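Local coordinates for uncharacterized peptidase Lmo0363 (Listeria monocytogenes, PDB 3L4E), which probably acts as a serine-type peptidase of the S51 family, hydrolysing peptide bonds, at residues G71-K76 with D103-E108. Residues are numbered along the deposited sequence; the frame is centred on the assembly and turned at random.
Sequences GEITTK and DKLILE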
loop_
_atom_site.group_PDB
_atom_site.type_symbol
_atom_site.label_atom_id
_atom_site.label_comp_id
_atom_site.label_asym_id
_atom_site.label_seq_id
_atom_site.Cartn_x
_atom_site.Cartn_y
_atom_site.Cartn_z
ATOM N N GLY A 71 7.987 -9.489 -17.598
ATOM C CA GLY A 71 9.428 -9.353 -17.610
ATOM C C GLY A 71 9.861 -8.102 -16.875
ATOM O O GLY A 71 10.770 -8.141 -16.046
ATOM N N GLU A 72 9.201 -6.990 -17.178
ATOM C CA GLU A 72 9.529 -5.711 -16.568
ATOM C C GLU A 72 9.115 -5.686 -15.099
ATOM O O GLU A 72 9.818 -5.123 -14.258
ATOM C CB GLU A 72 8.843 -4.570 -17.325
ATOM C CG GLU A 72 9.455 -3.208 -17.069
ATOM C CD GLU A 72 10.884 -3.118 -17.569
ATOM O OE1 GLU A 72 11.653 -2.285 -17.041
ATOM O OE2 GLU A 72 11.240 -3.888 -18.489
ATOM N N ILE A 73 7.970 -6.290 -14.798
ATOM C CA ILE A 73 7.482 -6.358 -13.429
ATOM C C ILE A 73 8.460 -7.158 -12.578
ATOM O O ILE A 73 8.868 -6.718 -11.504
ATOM C CB ILE A 73 6.082 -7.010 -13.360
ATOM C CG1 ILE A 73 5.036 -6.111 -14.035
ATOM C CG2 ILE A 73 5.698 -7.315 -11.910
ATOM C CD1 ILE A 73 3.646 -6.736 -14.126
ATOM N N THR A 74 8.847 -8.328 -13.076
ATOM C CA THR A 74 9.790 -9.188 -12.367
ATOM C C THR A 74 11.125 -8.488 -12.135
ATOM O O THR A 74 11.660 -8.499 -11.027
ATOM C CB THR A 74 10.036 -10.504 -13.128
ATOM O OG1 THR A 74 8.798 -11.213 -13.272
ATOM C CG2 THR A 74 11.019 -11.380 -12.369
ATOM N N THR A 75 11.648 -7.871 -13.190
ATOM C CA THR A 75 12.948 -7.211 -13.145
ATOM C C THR A 75 12.993 -6.058 -12.148
ATOM O O THR A 75 13.883 -6.002 -11.299
ATOM C CB THR A 75 13.351 -6.686 -14.533
ATOM O OG1 THR A 75 13.362 -7.772 -15.470
ATOM C CG2 THR A 75 14.736 -6.045 -14.488
ATOM N N LYS A 76 12.038 -5.138 -12.257
ATOM C CA LYS A 76 12.000 -3.975 -11.378
ATOM C C LYS A 76 11.836 -4.381 -9.916
ATOM O O LYS A 76 12.556 -3.897 -9.046
ATOM C CB LYS A 76 10.891 -3.007 -11.803
ATOM C CG LYS A 76 11.155 -2.337 -13.149
ATOM C CD LYS A 76 10.033 -1.391 -13.560
ATOM C CE LYS A 76 10.411 -0.612 -14.821
ATOM N NZ LYS A 76 9.308 0.269 -15.310
ATOM N N ASP A 103 1.237 -10.439 -7.464
ATOM C CA ASP A 103 1.013 -10.584 -6.036
ATOM C C ASP A 103 2.049 -11.552 -5.470
ATOM O O ASP A 103 2.631 -11.311 -4.411
ATOM C CB ASP A 103 -0.425 -11.036 -5.730
ATOM C CG ASP A 103 -0.794 -12.375 -6.380
ATOM O OD1 ASP A 103 -0.233 -12.744 -7.430
ATOM O OD2 ASP A 103 -1.677 -13.063 -5.830
ATOM N N LYS A 104 2.329 -12.605 -6.232
ATOM C CA LYS A 104 3.319 -13.607 -5.853
ATOM C C LYS A 104 4.734 -13.034 -5.793
ATOM O O LYS A 104 5.496 -13.334 -4.871
ATOM C CB LYS A 104 3.278 -14.779 -6.837
ATOM C CG LYS A 104 3.454 -16.146 -6.195
ATOM C CD LYS A 104 2.178 -16.605 -5.504
ATOM C CE LYS A 104 1.992 -15.940 -4.149
ATOM N NZ LYS A 104 0.636 -16.180 -3.605
ATOM N N LEU A 105 5.080 -12.212 -6.779
ATOM C CA LEU A 105 6.418 -11.631 -6.866
ATOM C C LEU A 105 6.678 -10.640 -5.736
ATOM O O LEU A 105 7.812 -10.479 -5.275
ATOM C CB LEU A 105 6.599 -10.947 -8.217
ATOM C CG LEU A 105 6.431 -11.901 -9.398
ATOM C CD1 LEU A 105 6.520 -11.144 -10.711
ATOM C CD2 LEU A 105 7.480 -12.994 -9.332
ATOM N N ILE A 106 5.623 -9.971 -5.292
ATOM C CA ILE A 106 5.734 -9.032 -4.185
ATOM C C ILE A 106 5.954 -9.805 -2.885
ATOM O O ILE A 106 6.834 -9.466 -2.091
ATOM C CB ILE A 106 4.514 -8.093 -4.093
ATOM C CG1 ILE A 106 4.551 -7.106 -5.269
ATOM C CG2 ILE A 106 4.482 -7.374 -2.739
ATOM C CD1 ILE A 106 3.371 -6.177 -5.364
ATOM N N LEU A 107 5.177 -10.863 -2.683
ATOM C CA LEU A 107 5.345 -11.679 -1.485
ATOM C C LEU A 107 6.747 -12.273 -1.396
ATOM O O LEU A 107 7.342 -12.302 -0.320
ATOM C CB LEU A 107 4.298 -12.791 -1.427
ATOM C CG LEU A 107 2.861 -12.334 -1.192
ATOM C CD1 LEU A 107 1.907 -13.524 -1.262
ATOM C CD2 LEU A 107 2.744 -11.603 0.140
ATOM N N GLU A 108 7.272 -12.754 -2.522
ATOM C CA GLU A 108 8.623 -13.318 -2.541
ATOM C C GLU A 108 9.677 -12.285 -2.144
ATOM O O GLU A 108 10.583 -12.580 -1.360
ATOM C CB GLU A 108 8.970 -13.910 -3.916
ATOM C CG GLU A 108 10.383 -14.493 -3.979
ATOM C CD GLU A 108 10.875 -14.753 -5.397
ATOM O OE1 GLU A 108 10.057 -14.738 -6.342
ATOM O OE2 GLU A 108 12.093 -14.982 -5.562
#
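No flat side chain takes part where Leu105 meets Thr74 and Ile73; between the segments 71-76 and 103-108, the methyl CD1 of Leu105 makes both contacts. It approaches the Thr74 hydroxyl, with CD1 3.4 Å from Thr74 OG1, and lies 4.1 Å from Ile73 CG2. Leu105 crosses both side chains at about a right angle, its CG set beside its own backbone N (chi1 -60°) and the chain then extended to carry CD1 across. Leu105 was modelled in two conformations, so these distances apply to one of them. The hydroxyl it meets is already engaged within its own helix: with OG1 turned anti to the carbonyl carbon, Thr74 OG1 hydrogen-bonds to the carbonyl oxygen of Leu70, one turn back. The nearest CA pair across the segments is Thr74-Leu105, 6.9 Å apart, and no hydrogen bond joins the two. Helix 70-79 belongs to the beta-alpha-beta crossover from strand 59-62 to strand 82-85, while helix 102-111 leads into the neighbouring parallel strand 115-119 of the alpha/beta fold. Leu105 also touches Leu70 and Leu77, and Ile73 reaches Leu63 and Thr100. The Gly71 carbonyl is gripped from opposite faces of its plane, by Thr75 N and by Thr75 OG1, the latter 2.7 Å from Gly71 O. Glu108 of helix 102-111 forms a salt bridge with Arg78 of helix 70-79.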